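PDB 5CFJ: BIS(5'-nucleosyl)-tetraphosphatase (Diadenosine tetraphosphatase), putative from Plasmodium falciparum, which probably cleaves diadenosine tetraphosphate asymmetrically and belongs to the Nudix hydrolases. Local coordinates for residues K42-P47 against D118-G123; F9-C14 against R63-E68; L85-K90 against K94-Y99. One frame throughout, in Å; residues are numbered along the deposited sequence. Where two conformers were deposited one is given.

Contact 1 (K42-P47 against D118-G123); sequences KHWTPP and DYKWIG. With SO4 (sulfate ion), chain B; SO4 (sulfate ion), chain C.
W44 turns its CG anti to its own carbonyl carbon (chi1 -65°), which carries the six-membered end of the indole toward K120. The K120 chain bends at chi2 (-61°) and again at chi4 (-45°). Its middle therefore meets the indole while its amine curls back along its own strand. The ring carbon W44 CH2 lies 3.7 Å from K120 CG, an oblique meeting. K120 CB sits 3.9 Å from W44 CZ3. D118 comes at the ring edge, near its plane, with OD2 3.8 Å from W44 CH2. This carboxylate also holds the lysine in its folded shape: K120 NZ forms a salt bridge with D118 OD2 at 2.6 Å. The same amine gives a longer bond to Y119 O, from above that carbonyl's plane. K120 has a second deposited conformer, so this shape is one of two.

Two sulfates, probably from the crystallisation liquor, bind 42-47 at separate points. W44 NE1 donates to O3 of the chain C sulfate at 3.1 Å, and K36 also binds that ion. H43 NE2 donates to O1 of the chain B sulfate at 2.8 Å, in a nearly straight bond.

The contact spans strand 30-37, which pairs antiparallel with both partners: backbone bonds join T45 to L35 and K120 to F34. Y130 completes the patch, edge-to-face with W44 and touching K120.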
loop_
_atom_site.group_PDB
_atom_site.type_symbol
_atom_site.label_atom_id
_atom_site.label_comp_id
_atom_site.label_asym_id
_atom_site.label_seq_id
_atom_site.Cartn_x
_atom_site.Cartn_y
_atom_site.Cartn_z
ATOM N N LYS A 42 13.131 -9.805 1.312
ATOM C CA LYS A 42 12.518 -9.402 0.048
ATOM C C LYS A 42 11.010 -9.211 0.161
ATOM O O LYS A 42 10.244 -9.765 -0.627
ATOM N N HIS A 43 10.591 -8.428 1.151
ATOM C CA HIS A 43 9.173 -8.273 1.459
ATOM C C HIS A 43 8.732 -6.823 1.307
ATOM O O HIS A 43 8.989 -5.992 2.175
ATOM C CB HIS A 43 8.892 -8.774 2.877
ATOM C CG HIS A 43 7.433 -8.920 3.189
ATOM N ND1 HIS A 43 6.655 -9.918 2.650
ATOM C CD2 HIS A 43 6.617 -8.193 3.990
ATOM C CE1 HIS A 43 5.415 -9.799 3.102
ATOM N NE2 HIS A 43 5.369 -8.767 3.919
ATOM N N TRP A 44 8.067 -6.542 0.191
ATOM C CA TRP A 44 7.609 -5.208 -0.149
ATOM C C TRP A 44 6.091 -5.162 -0.119
ATOM O O TRP A 44 5.440 -5.973 -0.767
ATOM C CB TRP A 44 8.086 -4.828 -1.541
ATOM C CG TRP A 44 9.576 -4.702 -1.723
ATOM C CD1 TRP A 44 10.470 -5.718 -1.953
ATOM C CD2 TRP A 44 10.335 -3.488 -1.748
ATOM N NE1 TRP A 44 11.736 -5.206 -2.099
ATOM C CE2 TRP A 44 11.681 -3.841 -1.985
ATOM C CE3 TRP A 44 10.008 -2.137 -1.591
ATOM C CZ2 TRP A 44 12.692 -2.890 -2.069
ATOM C CZ3 TRP A 44 11.018 -1.196 -1.677
ATOM C CH2 TRP A 44 12.341 -1.577 -1.913
ATOM N N THR A 45 5.519 -4.221 0.625
ATOM C CA THR A 45 4.067 -4.038 0.652
ATOM C C THR A 45 3.734 -2.554 0.730
ATOM O O THR A 45 4.595 -1.745 1.073
ATOM C CB THR A 45 3.398 -4.743 1.871
ATOM O OG1 THR A 45 3.633 -3.987 3.063
ATOM C CG2 THR A 45 3.882 -6.179 2.060
ATOM N N PRO A 46 2.470 -2.191 0.449
ATOM C CA PRO A 46 2.044 -0.826 0.776
ATOM C C PRO A 46 2.033 -0.622 2.294
ATOM O O PRO A 46 2.163 -1.587 3.055
ATOM C CB PRO A 46 0.623 -0.744 0.188
ATOM C CG PRO A 46 0.531 -1.903 -0.779
ATOM C CD PRO A 46 1.390 -2.970 -0.185
ATOM N N PRO A 47 1.898 0.632 2.742
ATOM C CA PRO A 47 1.739 0.895 4.176
ATOM C C PRO A 47 0.475 0.218 4.717
ATOM O O PRO A 47 -0.576 0.319 4.095
ATOM C CB PRO A 47 1.621 2.421 4.241
ATOM C CG PRO A 47 2.101 2.918 2.903
ATOM C CD PRO A 47 1.757 1.855 1.935
ATOM N N ASP A 118 13.598 0.622 3.252
ATOM C CA ASP A 118 13.627 1.248 1.938
ATOM C C ASP A 118 12.204 1.447 1.439
ATOM O O ASP A 118 11.269 0.854 1.974
ATOM C CB ASP A 118 14.423 0.380 0.961
ATOM C CG ASP A 118 14.936 1.148 -0.244
ATOM O OD1 ASP A 118 14.814 2.392 -0.286
ATOM O OD2 ASP A 118 15.478 0.493 -1.161
ATOM N N TYR A 119 12.036 2.289 0.425
ATOM C CA TYR A 119 10.746 2.441 -0.237
ATOM C C TYR A 119 10.991 2.658 -1.709
ATOM O O TYR A 119 12.053 3.134 -2.105
ATOM C CB TYR A 119 9.944 3.612 0.333
ATOM C CG TYR A 119 10.545 4.971 0.046
ATOM C CD1 TYR A 119 10.219 5.677 -1.113
ATOM C CD2 TYR A 119 11.446 5.546 0.930
ATOM C CE1 TYR A 119 10.785 6.923 -1.371
ATOM C CE2 TYR A 119 12.013 6.782 0.683
ATOM C CZ TYR A 119 11.686 7.463 -0.467
ATOM O OH TYR A 119 12.254 8.697 -0.697
ATOM N N LYS A 120 9.995 2.323 -2.510
ATOM C CA LYS A 120 10.052 2.513 -3.951
ATOM C C LYS A 120 8.657 2.789 -4.464
ATOM O O LYS A 120 7.710 2.129 -4.045
ATOM C CB LYS A 120 10.607 1.273 -4.661
ATOM C CG LYS A 120 12.093 1.039 -4.493
ATOM C CD LYS A 120 12.905 2.194 -5.048
ATOM C CE LYS A 120 14.376 1.983 -4.762
ATOM N NZ LYS A 120 14.561 1.541 -3.357
ATOM N N TRP A 121 8.541 3.743 -5.376
ATOM C CA TRP A 121 7.306 3.964 -6.099
ATOM C C TRP A 121 7.367 3.048 -7.310
ATOM O O TRP A 121 8.172 3.279 -8.213
ATOM C CB TRP A 121 7.181 5.412 -6.515
ATOM C CG TRP A 121 6.854 6.344 -5.398
ATOM C CD1 TRP A 121 7.728 7.094 -4.655
ATOM C CD2 TRP A 121 5.546 6.663 -4.923
ATOM N NE1 TRP A 121 7.038 7.848 -3.735
ATOM C CE2 TRP A 121 5.698 7.609 -3.882
ATOM C CE3 TRP A 121 4.257 6.246 -5.281
ATOM C CZ2 TRP A 121 4.607 8.147 -3.197
ATOM C CZ3 TRP A 121 3.177 6.778 -4.598
ATOM C CH2 TRP A 121 3.359 7.723 -3.569
ATOM N N ILE A 122 6.557 1.995 -7.329
ATOM C CA ILE A 122 6.638 0.996 -8.396
ATOM C C ILE A 122 5.388 0.959 -9.272
ATOM O O ILE A 122 4.266 1.206 -8.824
ATOM C CB ILE A 122 6.904 -0.423 -7.823
ATOM C CG1 ILE A 122 5.727 -0.922 -6.979
ATOM C CG2 ILE A 122 8.219 -0.438 -7.035
ATOM C CD1 ILE A 122 5.828 -2.392 -6.616
ATOM N N GLY A 123 5.596 0.665 -10.545
ATOM C CA GLY A 123 4.483 0.439 -11.438
ATOM C C GLY A 123 3.995 -0.990 -11.308
ATOM O O GLY A 123 4.719 -1.877 -10.824
HETATM S S SO4 B . 2.117 -9.527 5.164
HETATM O O1 SO4 B . 2.978 -8.351 5.216
HETATM O O2 SO4 B . 0.721 -9.173 5.390
HETATM O O3 SO4 B . 2.259 -10.163 3.857
HETATM O O4 SO4 B . 2.550 -10.476 6.188
HETATM S S SO4 C . 15.102 -6.476 -2.840
HETATM O O1 SO4 C . 15.761 -5.203 -2.551
HETATM O O2 SO4 C . 14.531 -7.028 -1.617
HETATM O O3 SO4 C . 14.033 -6.268 -3.810
HETATM O O4 SO4 C . 16.081 -7.417 -3.376
#

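Contact 2 (F9-C14 against R63-E68); sequences FGILLC and RETLEE
T65 reaches from the helix to I11 on the strand, and its short side chain carries the contact. T65 CB lies 4.0 Å from I11 CG1. The hydroxyl goes further. OG1 is anti to the carbonyl carbon of T65 (chi1 -65°), and this places it against the flank of the isoleucine. There it meets two carbons, I11 CG1 at 3.2 Å and I11 CB at 3.3 Å. The two side chains cross at about a right angle. The oxygen is packed closely on hydrocarbon, and the I11 side chain offers it no polar partner. The polar need of the hydroxyl is met within the helix, by a bond from T65 OG1 to A61 O one turn earlier. A buried hydroxyl can thus rest on a hydrocarbon wall. P47 packs on the same threonine.

Next to T65, E64 CB approaches F9 O more loosely, at 4.4 Å. The end of the E64 side chain leads away from the strand. There R63 NH1 bridges two acids, with E64 OE2 at 2.8 Å and E67 OE2 at 2.9 Å. Both oxygens are met from above their carboxylate planes. The E67 partner lies in the guanidinium plane, and the E64 partner is tilted from it. R63 NE also makes a salt bridge with E55, and NH2 bonds to L50 O. These tie the arginine to the loop before the helix and to the end of strand 44-50.

The helix segment belongs to the Nudix box, the loop-helix-loop signature of this family. In relatives, glutamates of this motif bind divalent metals. Helix 57-69 lies over one face of the sheet, with strand 6-16 beneath it between strands 44-50 and 92-103. On the other face, L12 packs against helix 134-147, as in the alpha/beta/alpha Nudix sandwich.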
loop_
_atom_site.group_PDB
_atom_site.type_symbol
_atom_site.label_atom_id
_atom_site.label_comp_id
_atom_site.label_asym_id
_atom_site.label_seq_id
_atom_site.Cartn_x
_atom_site.Cartn_y
_atom_site.Cartn_z
ATOM N N PHE A 9 -4.968 -3.349 7.655
ATOM C CA PHE A 9 -5.601 -2.284 6.902
ATOM C C PHE A 9 -4.517 -1.337 6.435
ATOM O O PHE A 9 -3.629 -0.973 7.207
ATOM C CB PHE A 9 -6.633 -1.559 7.775
ATOM C CG PHE A 9 -7.654 -2.485 8.349
ATOM C CD1 PHE A 9 -7.403 -3.166 9.526
ATOM C CD2 PHE A 9 -8.834 -2.743 7.669
ATOM C CE1 PHE A 9 -8.324 -4.061 10.031
ATOM C CE2 PHE A 9 -9.755 -3.636 8.175
ATOM C CZ PHE A 9 -9.498 -4.287 9.359
ATOM N N GLY A 10 -4.583 -0.930 5.175
ATOM C CA GLY A 10 -3.571 -0.050 4.638
ATOM C C GLY A 10 -4.081 0.863 3.556
ATOM O O GLY A 10 -5.181 0.689 3.027
ATOM N N ILE A 11 -3.267 1.854 3.233
ATOM C CA ILE A 11 -3.562 2.735 2.118
ATOM C C ILE A 11 -2.735 2.263 0.932
ATOM O O ILE A 11 -1.509 2.176 1.013
ATOM C CB ILE A 11 -3.249 4.220 2.421
ATOM C CG1 ILE A 11 -4.090 4.743 3.596
ATOM C CG2 ILE A 11 -3.443 5.078 1.163
ATOM C CD1 ILE A 11 -5.591 4.841 3.295
ATOM N N LEU A 12 -3.408 1.926 -0.161
ATOM C CA LEU A 12 -2.724 1.724 -1.427
ATOM C C LEU A 12 -2.535 3.110 -2.027
ATOM O O LEU A 12 -3.425 3.660 -2.683
ATOM C CB LEU A 12 -3.510 0.797 -2.353
ATOM C CG LEU A 12 -2.864 0.528 -3.709
ATOM C CD1 LEU A 12 -1.511 -0.153 -3.522
ATOM C CD2 LEU A 12 -3.796 -0.314 -4.570
ATOM N N LEU A 13 -1.391 3.695 -1.713
ATOM C CA LEU A 13 -1.075 5.059 -2.101
ATOM C C LEU A 13 -0.470 5.064 -3.494
ATOM O O LEU A 13 0.520 4.378 -3.751
ATOM C CB LEU A 13 -0.121 5.700 -1.089
ATOM C CG LEU A 13 0.119 7.196 -1.261
ATOM C CD1 LEU A 13 -1.173 7.985 -1.009
ATOM C CD2 LEU A 13 1.224 7.660 -0.318
ATOM N N CYS A 14 -1.077 5.824 -4.397
ATOM C CA CYS A 14 -0.600 5.916 -5.769
ATOM C C CYS A 14 -0.278 7.356 -6.135
ATOM O O CYS A 14 -0.644 8.285 -5.417
ATOM C CB CYS A 14 -1.622 5.331 -6.755
ATOM S SG CYS A 14 -3.098 6.309 -7.036
ATOM N N ARG A 63 -3.777 5.879 9.885
ATOM C CA ARG A 63 -2.786 5.958 10.950
ATOM C C ARG A 63 -1.516 5.181 10.621
ATOM O O ARG A 63 -0.417 5.686 10.810
ATOM C CB ARG A 63 -3.357 5.451 12.264
ATOM C CG ARG A 63 -2.334 5.514 13.405
ATOM C CD ARG A 63 -2.857 4.931 14.723
ATOM N NE ARG A 63 -3.551 3.664 14.501
ATOM C CZ ARG A 63 -2.945 2.511 14.239
ATOM N NH1 ARG A 63 -1.617 2.446 14.169
ATOM N NH2 ARG A 63 -3.671 1.425 14.019
ATOM N N GLU A 64 -1.664 3.952 10.138
ATOM C CA GLU A 64 -0.493 3.149 9.807
ATOM C C GLU A 64 0.323 3.791 8.690
ATOM O O GLU A 64 1.549 3.772 8.717
ATOM C CB GLU A 64 -0.909 1.729 9.423
ATOM C CG GLU A 64 -1.441 0.933 10.602
ATOM C CD GLU A 64 -0.340 0.464 11.526
ATOM O OE1 GLU A 64 0.803 0.332 11.050
ATOM O OE2 GLU A 64 -0.622 0.213 12.716
ATOM N N THR A 65 -0.362 4.392 7.722
ATOM C CA THR A 65 0.340 5.082 6.649
ATOM C C THR A 65 1.138 6.258 7.207
ATOM O O THR A 65 2.309 6.446 6.862
ATOM C CB THR A 65 -0.652 5.532 5.577
ATOM O OG1 THR A 65 -1.218 4.354 4.991
ATOM C CG2 THR A 65 0.029 6.355 4.487
ATOM N N LEU A 66 0.524 7.020 8.110
ATOM C CA LEU A 66 1.227 8.125 8.747
ATOM C C LEU A 66 2.446 7.634 9.545
ATOM O O LEU A 66 3.529 8.205 9.457
ATOM C CB LEU A 66 0.267 8.898 9.646
ATOM C CG LEU A 66 0.850 10.040 10.472
ATOM C CD1 LEU A 66 1.521 11.084 9.589
ATOM C CD2 LEU A 66 -0.257 10.670 11.293
ATOM N N GLU A 67 2.269 6.572 10.322
ATOM C CA GLU A 67 3.359 6.016 11.113
ATOM C C GLU A 67 4.506 5.531 10.241
ATOM O O GLU A 67 5.675 5.709 10.583
ATOM C CB GLU A 67 2.865 4.859 11.978
ATOM C CG GLU A 67 1.954 5.297 13.102
ATOM C CD GLU A 67 1.570 4.176 14.043
ATOM O OE1 GLU A 67 2.324 3.186 14.134
ATOM O OE2 GLU A 67 0.515 4.299 14.703
ATOM N N GLU A 68 4.174 4.911 9.114
ATOM C CA GLU A 68 5.179 4.218 8.316
ATOM C C GLU A 68 5.819 5.081 7.233
ATOM O O GLU A 68 6.863 4.711 6.693
ATOM C CB GLU A 68 4.570 2.955 7.700
ATOM C CG GLU A 68 4.243 1.933 8.763
ATOM C CD GLU A 68 3.537 0.703 8.246
ATOM O OE1 GLU A 68 3.234 0.597 7.037
ATOM O OE2 GLU A 68 3.290 -0.195 9.073
#

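Contact 3 (L85-K90 against K94-Y99); sequences LKYNVK and KETTYY. With SO4 (sulfate ion), chain B.
K94 and Y87 form a hydrogen-bonded pair in an antiparallel beta hairpin, and L85 faces T96 in the next such pair. Between them K86 and E95 make a non-hydrogen-bonded pair, with side chains on the reverse face. Y87 N bonds to K94 O at 2.9 Å, and the bond from K94 N to Y87 O runs nearly straight along the carbonyl. L85 and T96 exchange a matching pair of backbone bonds.

Y87 CG stands between its backbone N and carbonyl carbon (chi1 50°), and the ring leans over the neighbouring strand. K94 CB lies over one face of the ring, offset toward the rim. In one of its two conformers, the extended K94 chain then runs past the phenol, with CD 3.6 Å from Y87 OH. L85 packs at the ring edge of Y98, CD1 to CE2 at 3.9 Å, and also touches helix 134-147.

The phenol oxygen is gripped from several sides. It accepts from T96 OG1 at 2.7 Å and from a water that also binds Y98 OH. A sulfate, probably a crystallisation ion, is also held by H43 and K48. Its atom O2 takes a very short bond from Y87 OH and, in that conformer, one from K94 NZ at 2.8 Å.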
loop_
_atom_site.group_PDB
_atom_site.type_symbol
_atom_site.label_atom_id
_atom_site.label_comp_id
_atom_site.label_asym_id
_atom_site.label_seq_id
_atom_site.Cartn_x
_atom_site.Cartn_y
_atom_site.Cartn_z
ATOM N N LEU A 85 -7.705 -8.691 0.598
ATOM C CA LEU A 85 -6.924 -9.852 0.199
ATOM C C LEU A 85 -6.871 -10.827 1.345
ATOM O O LEU A 85 -6.501 -10.460 2.441
ATOM C CB LEU A 85 -5.499 -9.442 -0.179
ATOM C CG LEU A 85 -5.333 -8.323 -1.198
ATOM C CD1 LEU A 85 -3.860 -8.091 -1.491
ATOM C CD2 LEU A 85 -6.099 -8.630 -2.471
ATOM N N LYS A 86 -7.225 -12.075 1.091
ATOM C CA LYS A 86 -7.077 -13.112 2.095
ATOM C C LYS A 86 -6.007 -14.086 1.641
ATOM O O LYS A 86 -6.032 -14.572 0.512
ATOM C CB LYS A 86 -8.391 -13.843 2.352
ATOM C CG LYS A 86 -8.206 -14.927 3.396
ATOM C CD LYS A 86 -9.504 -15.447 3.934
ATOM C CE LYS A 86 -9.242 -16.347 5.128
ATOM N NZ LYS A 86 -10.503 -16.873 5.695
ATOM N N TYR A 87 -5.065 -14.365 2.534
ATOM C CA TYR A 87 -3.915 -15.188 2.197
ATOM C C TYR A 87 -3.369 -15.839 3.449
ATOM O O TYR A 87 -3.845 -15.571 4.541
ATOM C CB TYR A 87 -2.838 -14.351 1.506
ATOM C CG TYR A 87 -2.464 -13.066 2.224
ATOM C CD1 TYR A 87 -3.231 -11.918 2.074
ATOM C CD2 TYR A 87 -1.333 -12.996 3.034
ATOM C CE1 TYR A 87 -2.893 -10.739 2.715
ATOM C CE2 TYR A 87 -0.982 -11.812 3.680
ATOM C CZ TYR A 87 -1.772 -10.688 3.516
ATOM O OH TYR A 87 -1.450 -9.496 4.135
ATOM N N ASN A 88 -2.377 -16.707 3.296
ATOM C CA ASN A 88 -1.833 -17.406 4.449
ATOM C C ASN A 88 -0.453 -16.915 4.843
ATOM O O ASN A 88 0.369 -16.583 3.990
ATOM C CB ASN A 88 -1.795 -18.907 4.182
ATOM C CG ASN A 88 -3.178 -19.511 4.103
ATOM O OD1 ASN A 88 -4.066 -19.157 4.880
ATOM N ND2 ASN A 88 -3.372 -20.427 3.163
ATOM N N VAL A 89 -0.224 -16.852 6.150
ATOM C CA VAL A 89 1.084 -16.538 6.702
ATOM C C VAL A 89 1.425 -17.628 7.711
ATOM O O VAL A 89 0.899 -17.640 8.825
ATOM N N LYS A 90 2.291 -18.551 7.307
ATOM C CA LYS A 90 2.628 -19.702 8.138
ATOM C C LYS A 90 1.370 -20.517 8.417
ATOM O O LYS A 90 1.169 -21.001 9.532
ATOM N N LYS A 94 -4.663 -14.660 7.114
ATOM C CA LYS A 94 -4.561 -13.211 7.197
ATOM C C LYS A 94 -5.450 -12.556 6.158
ATOM O O LYS A 94 -5.681 -13.083 5.070
ATOM C CB LYS A 94 -3.115 -12.722 7.029
ATOM C CG LYS A 94 -2.962 -11.222 7.293
ATOM C CD LYS A 94 -1.521 -10.775 7.466
ATOM C CE LYS A 94 -1.477 -9.298 7.846
ATOM N NZ LYS A 94 -0.101 -8.801 8.088
ATOM N N GLU A 95 -5.972 -11.408 6.539
ATOM C CA GLU A 95 -6.796 -10.601 5.676
ATOM C C GLU A 95 -6.290 -9.171 5.722
ATOM O O GLU A 95 -6.150 -8.624 6.805
ATOM C CB GLU A 95 -8.239 -10.680 6.143
ATOM C CG GLU A 95 -9.220 -10.650 5.044
ATOM C CD GLU A 95 -10.578 -11.127 5.477
ATOM O OE1 GLU A 95 -11.154 -10.544 6.426
ATOM O OE2 GLU A 95 -11.063 -12.098 4.867
ATOM N N THR A 96 -6.016 -8.577 4.566
ATOM C CA THR A 96 -5.593 -7.187 4.542
ATOM C C THR A 96 -6.501 -6.412 3.608
ATOM O O THR A 96 -6.717 -6.829 2.481
ATOM C CB THR A 96 -4.139 -7.035 4.096
ATOM O OG1 THR A 96 -3.298 -7.751 5.008
ATOM C CG2 THR A 96 -3.747 -5.569 4.094
ATOM N N THR A 97 -7.046 -5.301 4.089
ATOM C CA THR A 97 -7.877 -4.442 3.267
ATOM C C THR A 97 -7.101 -3.194 2.898
ATOM O O THR A 97 -6.570 -2.515 3.777
ATOM C CB THR A 97 -9.159 -4.061 3.991
ATOM O OG1 THR A 97 -9.886 -5.253 4.308
ATOM C CG2 THR A 97 -10.034 -3.172 3.132
ATOM N N TYR A 98 -7.009 -2.924 1.597
ATOM C CA TYR A 98 -6.343 -1.733 1.088
ATOM C C TYR A 98 -7.367 -0.757 0.539
ATOM O O TYR A 98 -8.292 -1.158 -0.173
ATOM C CB TYR A 98 -5.345 -2.093 -0.008
ATOM C CG TYR A 98 -4.157 -2.874 0.480
ATOM C CD1 TYR A 98 -3.106 -2.239 1.130
ATOM C CD2 TYR A 98 -4.079 -4.254 0.293
ATOM C CE1 TYR A 98 -2.005 -2.952 1.571
ATOM C CE2 TYR A 98 -2.982 -4.970 0.727
ATOM C CZ TYR A 98 -1.951 -4.319 1.372
ATOM O OH TYR A 98 -0.845 -5.020 1.816
ATOM N N TYR A 99 -7.169 0.520 0.859
ATOM C CA TYR A 99 -8.008 1.620 0.385
ATOM C C TYR A 99 -7.154 2.468 -0.536
ATOM O O TYR A 99 -6.089 2.918 -0.137
ATOM C CB TYR A 99 -8.527 2.464 1.554
ATOM C CG TYR A 99 -9.224 1.655 2.632
ATOM C CD1 TYR A 99 -8.502 1.104 3.681
ATOM C CD2 TYR A 99 -10.592 1.426 2.589
ATOM C CE1 TYR A 99 -9.119 0.362 4.668
ATOM C CE2 TYR A 99 -11.223 0.678 3.578
ATOM C CZ TYR A 99 -10.472 0.147 4.603
ATOM O OH TYR A 99 -11.068 -0.595 5.586
HETATM S S SO4 B . 2.117 -9.527 5.164
HETATM O O1 SO4 B . 2.978 -8.351 5.216
HETATM O O2 SO4 B . 0.721 -9.173 5.390
HETATM O O3 SO4 B . 2.259 -10.163 3.857
HETATM O O4 SO4 B . 2.550 -10.476 6.188
HETATM O O HOH W 1 -1.015 -7.730 1.629
#

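How the contacts relate
All three contacts belong to one sheet but differ in depth. Contact 2 is partly buried and joins helix to strand through a threonine hydroxyl packed on isoleucine carbons. Contact 1 is a surface contact between two strands that share a neighbour, and the W44 ring carries it, against side chains and backbone alike. Contact 3 pairs adjacent strands through backbone bonds and runs from a buried leucine to a sulfate-binding end. P47 of contact 1 packs on E68 of contact 2, and P46 meets Y98 of contact 3. Strands 6-16 and 92-103 are sheet neighbours, linking contacts 2 and 3. Contacts 1 and 3 also share one sulfate, through H43 on one side and Y87 with K94 on the other.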